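Local structure of CRISPR-associated endonuclease/helicase Cas3 (Thermus thermophilus HB8, 3SK9) at residues A12-A17 / R170-E175; A28-T33 / H74-A79; A68-L73 / L200-L205; S80-A85 / G111-L116. The protein cleaves single-stranded DNA in CRISPR-based antiviral defence, through its N-terminal HD nuclease domain, in a manner stimulated by manganese and other transition-metal ions. All coordinates share one frame; numbering follows the deposited sequence.

Contact 1 (A12-A17 / R170-E175); sequences ALALWA and RRWLLE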
loop_
_atom_site.group_PDB
_atom_site.type_symbol
_atom_site.label_atom_id
_atom_site.label_comp_id
_atom_site.label_asym_id
_atom_site.label_seq_id
_atom_site.Cartn_x
_atom_site.Cartn_y
_atom_site.Cartn_z
ATOM N N ALA A 12 -0.829 10.282 17.943
ATOM C CA ALA A 12 -2.172 10.854 17.825
ATOM C C ALA A 12 -2.404 11.484 16.450
ATOM O O ALA A 12 -3.479 11.332 15.873
ATOM C CB ALA A 12 -2.416 11.913 18.929
ATOM N N LEU A 13 -1.410 12.232 15.959
ATOM C CA LEU A 13 -1.450 12.826 14.650
ATOM C C LEU A 13 -1.594 11.723 13.589
ATOM O O LEU A 13 -2.393 11.832 12.658
ATOM C CB LEU A 13 -0.167 13.566 14.376
ATOM C CG LEU A 13 -0.198 14.379 13.076
ATOM C CD1 LEU A 13 -1.418 15.299 13.052
ATOM C CD2 LEU A 13 1.090 15.177 12.895
ATOM N N ALA A 14 -0.817 10.662 13.748
ATOM C CA ALA A 14 -0.856 9.553 12.760
ATOM C C ALA A 14 -2.237 8.904 12.723
ATOM O O ALA A 14 -2.761 8.649 11.629
ATOM C CB ALA A 14 0.206 8.472 13.090
ATOM N N LEU A 15 -2.811 8.623 13.905
ATOM C CA LEU A 15 -4.153 8.040 13.997
ATOM C C LEU A 15 -5.289 8.992 13.565
ATOM O O LEU A 15 -6.339 8.544 13.096
ATOM C CB LEU A 15 -4.406 7.480 15.399
ATOM C CG LEU A 15 -3.447 6.304 15.780
ATOM C CD1 LEU A 15 -3.428 5.937 17.309
ATOM C CD2 LEU A 15 -3.744 5.071 14.955
ATOM N N TRP A 16 -5.050 10.296 13.659
ATOM C CA TRP A 16 -6.059 11.290 13.302
ATOM C C TRP A 16 -6.206 11.453 11.807
ATOM O O TRP A 16 -7.276 11.832 11.330
ATOM C CB TRP A 16 -5.735 12.658 13.936
ATOM C CG TRP A 16 -6.598 13.803 13.436
ATOM C CD1 TRP A 16 -7.845 14.181 13.919
ATOM C CD2 TRP A 16 -6.272 14.745 12.395
ATOM N NE1 TRP A 16 -8.296 15.282 13.221
ATOM C CE2 TRP A 16 -7.363 15.636 12.275
ATOM C CE3 TRP A 16 -5.176 14.910 11.547
ATOM C CZ2 TRP A 16 -7.374 16.683 11.345
ATOM C CZ3 TRP A 16 -5.201 15.958 10.612
ATOM C CH2 TRP A 16 -6.294 16.829 10.530
ATOM N N ALA A 17 -5.128 11.212 11.055
ATOM C CA ALA A 17 -5.180 11.306 9.597
ATOM C C ALA A 17 -6.299 10.424 9.076
ATOM O O ALA A 17 -6.407 9.286 9.500
ATOM C CB ALA A 17 -3.863 10.881 9.008
ATOM N N ARG A 170 4.398 9.979 9.753
ATOM C CA ARG A 170 4.429 9.099 8.587
ATOM C C ARG A 170 5.362 7.935 8.825
ATOM O O ARG A 170 5.097 6.832 8.356
ATOM C CB ARG A 170 4.714 9.859 7.265
ATOM C CG ARG A 170 5.898 10.774 7.237
ATOM C CD ARG A 170 5.935 11.600 5.925
ATOM N NE ARG A 170 4.854 12.574 5.846
ATOM C CZ ARG A 170 5.019 13.899 5.773
ATOM N NH1 ARG A 170 6.237 14.444 5.739
ATOM N NH2 ARG A 170 3.956 14.681 5.730
ATOM N N ARG A 171 6.446 8.139 9.587
ATOM C CA ARG A 171 7.306 6.996 9.880
ATOM C C ARG A 171 6.605 6.033 10.834
ATOM O O ARG A 171 6.704 4.789 10.695
ATOM C CB ARG A 171 8.643 7.483 10.442
ATOM C CG ARG A 171 9.371 8.404 9.383
ATOM C CD ARG A 171 10.607 9.222 9.865
ATOM N NE ARG A 171 11.446 9.645 8.716
ATOM C CZ ARG A 171 11.066 10.501 7.756
ATOM N NH1 ARG A 171 9.848 11.070 7.770
ATOM N NH2 ARG A 171 11.897 10.790 6.757
ATOM N N TRP A 172 5.856 6.610 11.783
ATOM C CA TRP A 172 5.034 5.810 12.717
ATOM C C TRP A 172 4.038 4.914 11.977
ATOM O O TRP A 172 3.919 3.707 12.258
ATOM C CB TRP A 172 4.288 6.746 13.683
ATOM C CG TRP A 172 3.597 6.034 14.863
ATOM C CD1 TRP A 172 4.065 5.903 16.156
ATOM C CD2 TRP A 172 2.294 5.444 14.852
ATOM N NE1 TRP A 172 3.151 5.211 16.925
ATOM C CE2 TRP A 172 2.057 4.916 16.151
ATOM C CE3 TRP A 172 1.319 5.276 13.861
ATOM C CZ2 TRP A 172 0.873 4.246 16.481
ATOM C CZ3 TRP A 172 0.144 4.619 14.186
ATOM C CH2 TRP A 172 -0.060 4.097 15.486
ATOM N N LEU A 173 3.377 5.474 10.974
ATOM C CA LEU A 173 2.394 4.686 10.225
ATOM C C LEU A 173 3.036 3.520 9.449
ATOM O O LEU A 173 2.534 2.387 9.442
ATOM C CB LEU A 173 1.664 5.598 9.235
ATOM C CG LEU A 173 0.600 6.501 9.849
ATOM C CD1 LEU A 173 0.212 7.539 8.892
ATOM C CD2 LEU A 173 -0.654 5.690 10.317
ATOM N N LEU A 174 4.130 3.797 8.755
ATOM C CA LEU A 174 4.853 2.704 8.083
ATOM C C LEU A 174 5.285 1.593 9.064
ATOM O O LEU A 174 5.152 0.412 8.789
ATOM C CB LEU A 174 6.090 3.263 7.382
ATOM C CG LEU A 174 6.896 2.141 6.676
ATOM C CD1 LEU A 174 7.586 2.731 5.470
ATOM C CD2 LEU A 174 7.918 1.476 7.646
ATOM N N GLU A 175 5.821 1.972 10.221
ATOM C CA GLU A 175 6.240 0.982 11.191
ATOM C C GLU A 175 5.025 0.178 11.675
ATOM O O GLU A 175 5.099 -1.030 11.848
ATOM C CB GLU A 175 6.975 1.706 12.340
ATOM C CG GLU A 175 7.781 0.839 13.214
ATOM C CD GLU A 175 8.891 0.107 12.489
ATOM O OE1 GLU A 175 9.506 0.657 11.536
ATOM O OE2 GLU A 175 9.121 -1.061 12.892
#
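Ala14 sets its methyl group against two side chains of helix 165-181, Trp172 and Leu173, where the short N-terminal helix 10-16 lies across the mainly helical HD nuclease domain. The segments cross at 71° with their axes 9.0 Å apart, a spacing that the small Ala14 makes possible. This is the tight part of the contact. Ala14 CB is 3.5 Å from Trp172 CE3, on the six-membered half of the indole, and 3.8 Å from Leu173 CG, so one methyl fills the notch between consecutive side chains. Leu173 faces the interior, where it also touches Leu27 of helix 26-43 and suits a largely apolar setting.

Toward the surface the packing thins. Trp172 and Leu15 are both partly exposed, and the broad indole spans from the buried alanine to this outer leucine. With CG anti to its backbone N (chi1 -170°), Trp172 carries its benzo ring across toward helix 10-16. Arg171 and Glu175 take no part here and form salt bridges with Glu124 and Lys125, as befits charged residues at the boundary with water. Leu15 also rests on Leu27, so Leu15 touches two helices. Its CD2 methyl meets the indole obliquely, 3.8 Å from Trp172 CH2 and 4.0 Å from Trp172 CZ3.

Contact 2 (A28-T33 / H74-A79); sequences AHMLDT and HDLGKA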
loop_
_atom_site.group_PDB
_atom_site.type_symbol
_atom_site.label_atom_id
_atom_site.label_comp_id
_atom_site.label_asym_id
_atom_site.label_seq_id
_atom_site.Cartn_x
_atom_site.Cartn_y
_atom_site.Cartn_z
ATOM N N ALA A 28 -6.440 2.553 9.057
ATOM C CA ALA A 28 -7.416 1.505 8.759
ATOM C C ALA A 28 -7.398 1.196 7.265
ATOM O O ALA A 28 -7.432 0.026 6.867
ATOM C CB ALA A 28 -8.805 1.919 9.196
ATOM N N HIS A 29 -7.362 2.235 6.431
ATOM C CA HIS A 29 -7.331 2.031 4.999
ATOM C C HIS A 29 -6.037 1.330 4.601
ATOM O O HIS A 29 -6.034 0.457 3.744
ATOM C CB HIS A 29 -7.447 3.361 4.259
ATOM C CG HIS A 29 -7.390 3.204 2.773
ATOM N ND1 HIS A 29 -8.373 2.564 2.058
ATOM C CD2 HIS A 29 -6.449 3.572 1.870
ATOM C CE1 HIS A 29 -8.049 2.546 0.776
ATOM N NE2 HIS A 29 -6.886 3.154 0.634
ATOM N N MET A 30 -4.924 1.701 5.219
ATOM C CA MET A 30 -3.627 1.063 4.864
ATOM C C MET A 30 -3.619 -0.416 5.252
ATOM O O MET A 30 -3.147 -1.292 4.502
ATOM C CB MET A 30 -2.439 1.808 5.536
ATOM C CG MET A 30 -2.121 3.237 4.968
ATOM S SD MET A 30 -1.010 4.160 6.132
ATOM C CE MET A 30 0.483 3.188 6.005
ATOM N N LEU A 31 -4.175 -0.729 6.413
ATOM C CA LEU A 31 -4.191 -2.131 6.837
ATOM C C LEU A 31 -5.182 -2.951 5.992
ATOM O O LEU A 31 -4.922 -4.153 5.683
ATOM C CB LEU A 31 -4.520 -2.245 8.314
ATOM C CG LEU A 31 -3.457 -1.749 9.290
ATOM C CD1 LEU A 31 -4.046 -1.693 10.722
ATOM C CD2 LEU A 31 -2.205 -2.629 9.243
ATOM N N ASP A 32 -6.290 -2.325 5.594
ATOM C CA ASP A 32 -7.257 -3.012 4.715
ATOM C C ASP A 32 -6.588 -3.361 3.372
ATOM O O ASP A 32 -6.837 -4.432 2.808
ATOM C CB ASP A 32 -8.468 -2.118 4.387
ATOM C CG ASP A 32 -9.387 -1.898 5.609
ATOM O OD1 ASP A 32 -9.234 -2.657 6.580
ATOM O OD2 ASP A 32 -10.228 -0.984 5.548
ATOM N N THR A 33 -5.829 -2.399 2.856
ATOM C CA THR A 33 -5.134 -2.563 1.560
ATOM C C THR A 33 -4.132 -3.702 1.675
ATOM O O THR A 33 -4.011 -4.555 0.805
ATOM C CB THR A 33 -4.421 -1.229 1.136
ATOM O OG1 THR A 33 -5.426 -0.210 0.986
ATOM C CG2 THR A 33 -3.662 -1.404 -0.222
ATOM N N HIS A 74 0.439 2.396 -0.172
ATOM C CA HIS A 74 0.005 3.140 -1.386
ATOM C C HIS A 74 -0.526 4.540 -1.061
ATOM O O HIS A 74 -0.263 5.477 -1.801
ATOM C CB HIS A 74 -1.085 2.294 -2.099
ATOM C CG HIS A 74 -1.592 2.822 -3.418
ATOM N ND1 HIS A 74 -2.700 3.643 -3.511
ATOM C CD2 HIS A 74 -1.203 2.574 -4.694
ATOM C CE1 HIS A 74 -2.976 3.870 -4.784
ATOM N NE2 HIS A 74 -2.074 3.246 -5.526
ATOM N N ASP A 75 -1.305 4.687 0.013
ATOM C CA ASP A 75 -1.924 5.997 0.301
ATOM C C ASP A 75 -1.221 6.726 1.428
ATOM O O ASP A 75 -1.812 7.617 2.050
ATOM C CB ASP A 75 -3.441 5.850 0.613
ATOM C CG ASP A 75 -4.302 5.716 -0.656
ATOM O OD1 ASP A 75 -3.774 5.606 -1.807
ATOM O OD2 ASP A 75 -5.539 5.726 -0.497
ATOM N N LEU A 76 0.032 6.373 1.693
ATOM C CA LEU A 76 0.789 7.058 2.726
ATOM C C LEU A 76 0.909 8.578 2.421
ATOM O O LEU A 76 0.979 9.421 3.338
ATOM C CB LEU A 76 2.183 6.436 2.862
ATOM C CG LEU A 76 3.017 7.100 3.953
ATOM C CD1 LEU A 76 2.339 6.849 5.303
ATOM C CD2 LEU A 76 4.478 6.536 3.951
ATOM N N GLY A 77 0.865 8.928 1.137
ATOM C CA GLY A 77 0.881 10.334 0.724
ATOM C C GLY A 77 -0.234 11.202 1.331
ATOM O O GLY A 77 -0.114 12.424 1.353
ATOM N N LYS A 78 -1.313 10.572 1.814
ATOM C CA LYS A 78 -2.423 11.322 2.463
ATOM C C LYS A 78 -2.071 11.838 3.846
ATOM O O LYS A 78 -2.811 12.656 4.421
ATOM C CB LYS A 78 -3.694 10.470 2.530
ATOM C CG LYS A 78 -4.329 10.282 1.166
ATOM C CD LYS A 78 -5.709 9.666 1.283
ATOM C CE LYS A 78 -6.289 9.283 -0.065
ATOM N NZ LYS A 78 -7.160 8.082 0.061
ATOM N N ALA A 79 -0.949 11.367 4.373
ATOM C CA ALA A 79 -0.488 11.759 5.704
ATOM C C ALA A 79 0.286 13.081 5.605
ATOM O O ALA A 79 1.472 13.149 5.914
ATOM C CB ALA A 79 0.393 10.683 6.306
#
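His29 and Asp75 bring their polar ends together in the buried centre of this contact, while Met30 and Leu76 meet on its apolar side. Among the polar groups, His29 NE2 lies 3.1 Å from Asp75 OD2, the imidazole and carboxylate planes being turned 28° apart. His29 NE2 is also hydrogen-bonded to Asp210 OD1, so two carboxylates gather at the same imidazole nitrogen, and Asp75 OD2 and Asp210 OD1 are themselves close. Asp75 is engaged within its own segment as well: His74 ND1 donates to OD1 of Asp75 at 2.8 Å, with an N-H...O angle of 145°, and His110 is a second partner of that oxygen.

These residues form the metal site that gives the HD domain its name. The consecutive His74 and Asp75 are the HD pair, and with His29 and Asp210 they bind a divalent metal cation.

Within 74-79 a salt bridge joins Lys78 NZ to Asp75 OD2 at 2.9 Å, the ammonium approaching from above the carboxylate plane. A lysine suits this place because its positive charge would partly balance the negative charge gathered there. The His29 carbonyl takes two bonds, from the Thr33 hydroxyl and the Thr33 backbone N, which reach it from opposite faces of its plane, Thr33 OG1 lying 2.9 Å from His29 O.

The apolar contact is looser. Met30, bent at chi3 (67°), brings its flexible thioether end to Leu76, with Met30 CE 4.2 Å from Leu76 CD1. Nearby, Leu73, just before the HD pair, and Val177 of helix 165-181 also pack against Met30.

Contact 3 (A68-L73 / L200-L205); sequences AALVGL and LRVMAL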
loop_
_atom_site.group_PDB
_atom_site.type_symbol
_atom_site.label_atom_id
_atom_site.label_comp_id
_atom_site.label_asym_id
_atom_site.label_seq_id
_atom_site.Cartn_x
_atom_site.Cartn_y
_atom_site.Cartn_z
ATOM N N ALA A 68 2.785 -7.496 0.766
ATOM C CA ALA A 68 1.520 -6.970 1.297
ATOM C C ALA A 68 1.707 -5.672 2.082
ATOM O O ALA A 68 0.894 -4.766 1.994
ATOM C CB ALA A 68 0.806 -8.056 2.218
ATOM N N ALA A 69 2.723 -5.639 2.925
ATOM C CA ALA A 69 3.007 -4.451 3.751
ATOM C C ALA A 69 3.391 -3.256 2.858
ATOM O O ALA A 69 2.960 -2.117 3.093
ATOM C CB ALA A 69 4.160 -4.754 4.682
ATOM N N LEU A 70 4.187 -3.518 1.835
ATOM C CA LEU A 70 4.581 -2.442 0.926
ATOM C C LEU A 70 3.337 -1.855 0.282
ATOM O O LEU A 70 3.181 -0.647 0.144
ATOM C CB LEU A 70 5.471 -3.000 -0.194
ATOM C CG LEU A 70 6.975 -3.098 -0.049
ATOM C CD1 LEU A 70 7.531 -3.767 -1.348
ATOM C CD2 LEU A 70 7.600 -1.698 0.217
ATOM N N VAL A 71 2.484 -2.741 -0.225
ATOM C CA VAL A 71 1.271 -2.314 -0.937
ATOM C C VAL A 71 0.353 -1.527 0.023
ATOM O O VAL A 71 -0.399 -0.610 -0.390
ATOM C CB VAL A 71 0.572 -3.573 -1.466
ATOM C CG1 VAL A 71 -0.882 -3.330 -1.744
ATOM C CG2 VAL A 71 1.377 -4.085 -2.745
ATOM N N GLY A 72 0.398 -1.893 1.287
ATOM C CA GLY A 72 -0.375 -1.124 2.270
ATOM C C GLY A 72 0.013 0.359 2.329
ATOM O O GLY A 72 -0.731 1.177 2.895
ATOM N N LEU A 73 1.176 0.717 1.799
ATOM C CA LEU A 73 1.654 2.106 1.933
ATOM C C LEU A 73 1.233 2.951 0.746
ATOM O O LEU A 73 1.634 4.115 0.664
ATOM C CB LEU A 73 3.172 2.154 2.056
ATOM C CG LEU A 73 3.739 1.235 3.160
ATOM C CD1 LEU A 73 5.221 1.175 2.989
ATOM C CD2 LEU A 73 3.344 1.749 4.523
ATOM N N LEU A 200 7.192 -4.033 -11.017
ATOM C CA LEU A 200 5.921 -3.926 -11.752
ATOM C C LEU A 200 4.872 -4.874 -11.097
ATOM O O LEU A 200 3.665 -4.581 -11.107
ATOM C CB LEU A 200 6.149 -4.295 -13.229
ATOM C CG LEU A 200 6.985 -3.191 -13.977
ATOM C CD1 LEU A 200 7.557 -3.718 -15.346
ATOM C CD2 LEU A 200 6.127 -1.897 -14.128
ATOM N N ARG A 201 5.316 -6.033 -10.615
ATOM C CA ARG A 201 4.380 -6.927 -9.919
ATOM C C ARG A 201 3.776 -6.200 -8.704
ATOM O O ARG A 201 2.570 -6.320 -8.448
ATOM C CB ARG A 201 5.061 -8.257 -9.502
ATOM C CG ARG A 201 4.939 -9.333 -10.570
ATOM C CD ARG A 201 5.532 -10.687 -10.096
ATOM N NE ARG A 201 6.991 -10.779 -10.189
ATOM C CZ ARG A 201 7.637 -10.982 -11.336
ATOM N NH1 ARG A 201 6.955 -11.086 -12.470
ATOM N NH2 ARG A 201 8.944 -11.127 -11.356
ATOM N N VAL A 202 4.598 -5.475 -7.945
ATOM C CA VAL A 202 4.071 -4.726 -6.793
ATOM C C VAL A 202 3.154 -3.581 -7.231
ATOM O O VAL A 202 2.120 -3.288 -6.579
ATOM C CB VAL A 202 5.232 -4.194 -5.926
ATOM C CG1 VAL A 202 4.746 -3.107 -4.922
ATOM C CG2 VAL A 202 5.947 -5.386 -5.209
ATOM N N MET A 203 3.549 -2.896 -8.310
ATOM C CA MET A 203 2.725 -1.830 -8.870
ATOM C C MET A 203 1.297 -2.284 -9.153
ATOM O O MET A 203 0.342 -1.643 -8.714
ATOM C CB MET A 203 3.368 -1.323 -10.171
ATOM C CG MET A 203 2.698 -0.091 -10.777
ATOM S SD MET A 203 1.213 -0.476 -11.740
ATOM C CE MET A 203 1.937 -1.461 -13.056
ATOM N N ALA A 204 1.173 -3.370 -9.933
ATOM C CA ALA A 204 -0.152 -3.860 -10.343
ATOM C C ALA A 204 -0.925 -4.340 -9.099
ATOM O O ALA A 204 -2.147 -4.146 -8.985
ATOM C CB ALA A 204 0.021 -5.005 -11.368
ATOM N N LEU A 205 -0.216 -4.988 -8.174
ATOM C CA LEU A 205 -0.894 -5.520 -6.979
ATOM C C LEU A 205 -1.450 -4.363 -6.165
ATOM O O LEU A 205 -2.578 -4.434 -5.673
ATOM C CB LEU A 205 0.082 -6.333 -6.123
ATOM C CG LEU A 205 -0.499 -6.936 -4.825
ATOM C CD1 LEU A 205 -1.600 -7.927 -5.132
ATOM C CD2 LEU A 205 0.683 -7.616 -4.013
#
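Leu70 and Val71 are the residues of 68-73 that meet helix 196-213, and both are buried with their partners. Leu70 comes first along the chain and makes the lighter contact: its CD1 methyl reaches Val202 CG2 at 4.5 Å, a loose contact at the limit of the leucine's reach.

Val71 follows and carries most of the packing. Its CG2 methyl sits between Val202 and Leu205, residues one helical turn apart that project from the same side of helix 196-213. Val71 CG2 is 3.8 Å from Leu205 CD2 and 4.1 Å from Val202 CG1, and it also comes within 4.0 Å of the backbone oxygen Val202 O. The side chains of Val71 and Leu205 cross at about a right angle. Leu205 extends with CG anti to its backbone N (chi1 179°), which sends its branched end toward the valine. Compact, beta-branched Val71 suits this position, since a single methyl can touch both partners while the same residue also packs on Thr33 and Ala37 of helix 26-43.

Past Val71, Gly72 and Leu73 do not meet helix 196-213. Leu73 instead packs on Met30, Leu174 and Phe178, joining the chain to other helices just before the metal-binding pair.

On the opposite segment, Arg201 forms a salt bridge with Asp55, placing its charge away from the apolar seam. The Val71 side chain lies about 6 Å from those of His74 and Asp210, so this is helix packing next to the metal site of an HD-type domain.

Contact 4 (S80-A85 / G111-L116); sequences SPVFQA and GVFTEL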
loop_
_atom_site.group_PDB
_atom_site.type_symbol
_atom_site.label_atom_id
_atom_site.label_comp_id
_atom_site.label_asym_id
_atom_site.label_seq_id
_atom_site.Cartn_x
_atom_site.Cartn_y
_atom_site.Cartn_z
ATOM N N SER A 80 -0.461 14.116 5.231
ATOM C CA SER A 80 0.061 15.461 5.024
ATOM C C SER A 80 -1.107 16.449 5.215
ATOM O O SER A 80 -2.248 16.121 4.908
ATOM C CB SER A 80 0.585 15.545 3.589
ATOM O OG SER A 80 0.846 16.916 3.249
ATOM N N PRO A 81 -0.829 17.679 5.682
ATOM C CA PRO A 81 -1.952 18.601 5.945
ATOM C C PRO A 81 -2.744 18.910 4.669
ATOM O O PRO A 81 -3.930 19.158 4.734
ATOM C CB PRO A 81 -1.270 19.896 6.439
ATOM C CG PRO A 81 0.122 19.558 6.782
ATOM C CD PRO A 81 0.469 18.191 6.139
ATOM N N VAL A 82 -2.075 18.894 3.519
ATOM C CA VAL A 82 -2.706 19.112 2.232
ATOM C C VAL A 82 -3.962 18.228 2.000
ATOM O O VAL A 82 -4.935 18.655 1.369
ATOM C CB VAL A 82 -1.675 18.821 1.111
ATOM C CG1 VAL A 82 -2.355 18.650 -0.203
ATOM C CG2 VAL A 82 -0.638 19.932 1.056
ATOM N N PHE A 83 -3.948 17.006 2.505
ATOM C CA PHE A 83 -5.082 16.078 2.299
ATOM C C PHE A 83 -5.975 15.859 3.551
ATOM O O PHE A 83 -6.779 14.936 3.576
ATOM C CB PHE A 83 -4.549 14.722 1.799
ATOM C CG PHE A 83 -3.685 14.841 0.576
ATOM C CD1 PHE A 83 -2.302 14.775 0.680
ATOM C CD2 PHE A 83 -4.259 15.089 -0.671
ATOM C CE1 PHE A 83 -1.509 14.916 -0.439
ATOM C CE2 PHE A 83 -3.478 15.248 -1.802
ATOM C CZ PHE A 83 -2.097 15.168 -1.694
ATOM N N GLN A 84 -5.836 16.702 4.577
ATOM C CA GLN A 84 -6.567 16.499 5.801
ATOM C C GLN A 84 -7.262 17.826 6.129
ATOM O O GLN A 84 -6.935 18.860 5.552
ATOM C CB GLN A 84 -5.596 16.098 6.908
ATOM C CG GLN A 84 -4.824 14.790 6.594
ATOM C CD GLN A 84 -5.749 13.569 6.568
ATOM O OE1 GLN A 84 -6.780 13.556 7.244
ATOM N NE2 GLN A 84 -5.369 12.525 5.796
ATOM N N ALA A 85 -8.224 17.779 7.043
ATOM C CA ALA A 85 -9.055 18.950 7.341
ATOM C C ALA A 85 -8.342 19.950 8.249
ATOM O O ALA A 85 -7.324 19.646 8.873
ATOM C CB ALA A 85 -10.366 18.502 7.960
ATOM N N GLY A 111 -0.490 10.570 -4.610
ATOM C CA GLY A 111 0.512 9.567 -4.987
ATOM C C GLY A 111 1.908 10.129 -5.208
ATOM O O GLY A 111 2.923 9.426 -5.000
ATOM N N VAL A 112 1.981 11.418 -5.548
ATOM C CA VAL A 112 3.268 12.106 -5.667
ATOM C C VAL A 112 3.906 12.169 -4.284
ATOM O O VAL A 112 5.119 11.911 -4.113
ATOM C CB VAL A 112 3.109 13.530 -6.231
ATOM C CG1 VAL A 112 4.432 14.280 -6.223
ATOM C CG2 VAL A 112 2.523 13.506 -7.643
ATOM N N PHE A 113 3.103 12.527 -3.280
ATOM C CA PHE A 113 3.617 12.489 -1.889
ATOM C C PHE A 113 3.983 11.083 -1.481
ATOM O O PHE A 113 5.010 10.869 -0.813
ATOM C CB PHE A 113 2.618 13.064 -0.909
ATOM C CG PHE A 113 2.439 14.569 -1.042
ATOM C CD1 PHE A 113 3.171 15.437 -0.256
ATOM C CD2 PHE A 113 1.554 15.085 -1.963
ATOM C CE1 PHE A 113 2.985 16.819 -0.367
ATOM C CE2 PHE A 113 1.364 16.464 -2.076
ATOM C CZ PHE A 113 2.079 17.317 -1.282
ATOM N N THR A 114 3.203 10.083 -1.888
ATOM C CA THR A 114 3.565 8.719 -1.486
ATOM C C THR A 114 4.959 8.434 -2.056
ATOM O O THR A 114 5.832 7.883 -1.366
ATOM C CB THR A 114 2.556 7.679 -2.044
ATOM O OG1 THR A 114 1.293 7.892 -1.433
ATOM C CG2 THR A 114 3.057 6.201 -1.780
ATOM N N GLU A 115 5.179 8.778 -3.323
ATOM C CA GLU A 115 6.479 8.477 -3.916
ATOM C C GLU A 115 7.630 9.195 -3.154
ATOM O O GLU A 115 8.644 8.584 -2.837
ATOM C CB GLU A 115 6.502 8.797 -5.414
ATOM C CG GLU A 115 7.911 8.635 -6.061
ATOM C CD GLU A 115 7.946 9.004 -7.522
ATOM O OE1 GLU A 115 6.884 9.363 -8.074
ATOM O OE2 GLU A 115 9.038 8.915 -8.133
ATOM N N LEU A 116 7.480 10.496 -2.873
ATOM C CA LEU A 116 8.538 11.226 -2.152
ATOM C C LEU A 116 8.788 10.641 -0.766
ATOM O O LEU A 116 9.931 10.541 -0.359
ATOM C CB LEU A 116 8.194 12.688 -2.007
ATOM C CG LEU A 116 8.183 13.451 -3.335
ATOM C CD1 LEU A 116 7.646 14.867 -3.104
ATOM C CD2 LEU A 116 9.577 13.453 -3.878
#
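Phe83 directs the edge of its ring toward the face of Phe113 in an offset edge-to-face pair. The ring planes stand at 87° and the centroids are 5.3 Å apart. The nearest atoms, Phe83 CE1 and Phe113 CD2, are 3.4 Å from each other, while Phe83 CZ also approaches the Phe113 CD2-CE2 side. This geometry brings C-H groups of one ring to the pi cloud of the other.

Val82 and Ser80 add the other contacts from this loop to Phe113. Val82 CG2 lies 4.4 Å from Phe113 CZ, and Ser80 OG is 4.2 Å from Phe113 CE1, a contact without a hydrogen bond. Val82 has a second use: its CG1 methyl stands 3.7 Å above the centre of the Phe83 ring, limiting the position of that ring from one face.

The segment 80-85 belongs to the loop that follows the HD pair of this nuclease domain, and the contact seats that loop on helix 110-124. A short 3-10 turn at 81-82 gathers the three contacting side chains, with Phe83 N bonded to Ser80 O at 3.1 Å. Phe113 has its CG anti to the carbonyl carbon (chi1 -70°), which points the ring at the loop. Farther out, helix 149-161 supports the pair, Ala155 touching Phe113 and His158 touching Val82. Gln84 fastens the loop further, accepting from Lys18 N and donating to Lys78 O.

Overall arrangement
Contact 2 holds three of the four metal ligands and lies 10 to 12 Å, centre to centre, from each of the other contacts. Contacts 1 and 3 are farther apart, about 19 Å, yet meet where Leu174 packs on Leu73. Along the chain, contacts 2 and 4 come in series within the loop closed by contact 1, whereas contact 3 alternates with contacts 1 and 2, interlacing distant segments. The stretch 68-85 runs through contacts 3, 2 and 4. Thr114 of helix 110-124 ties contact 4 to contact 2 through His74 O and Gly77 N, and Arg170 reaches Ala79 O from contact 1, so surrounding helices hold the metal-binding loop.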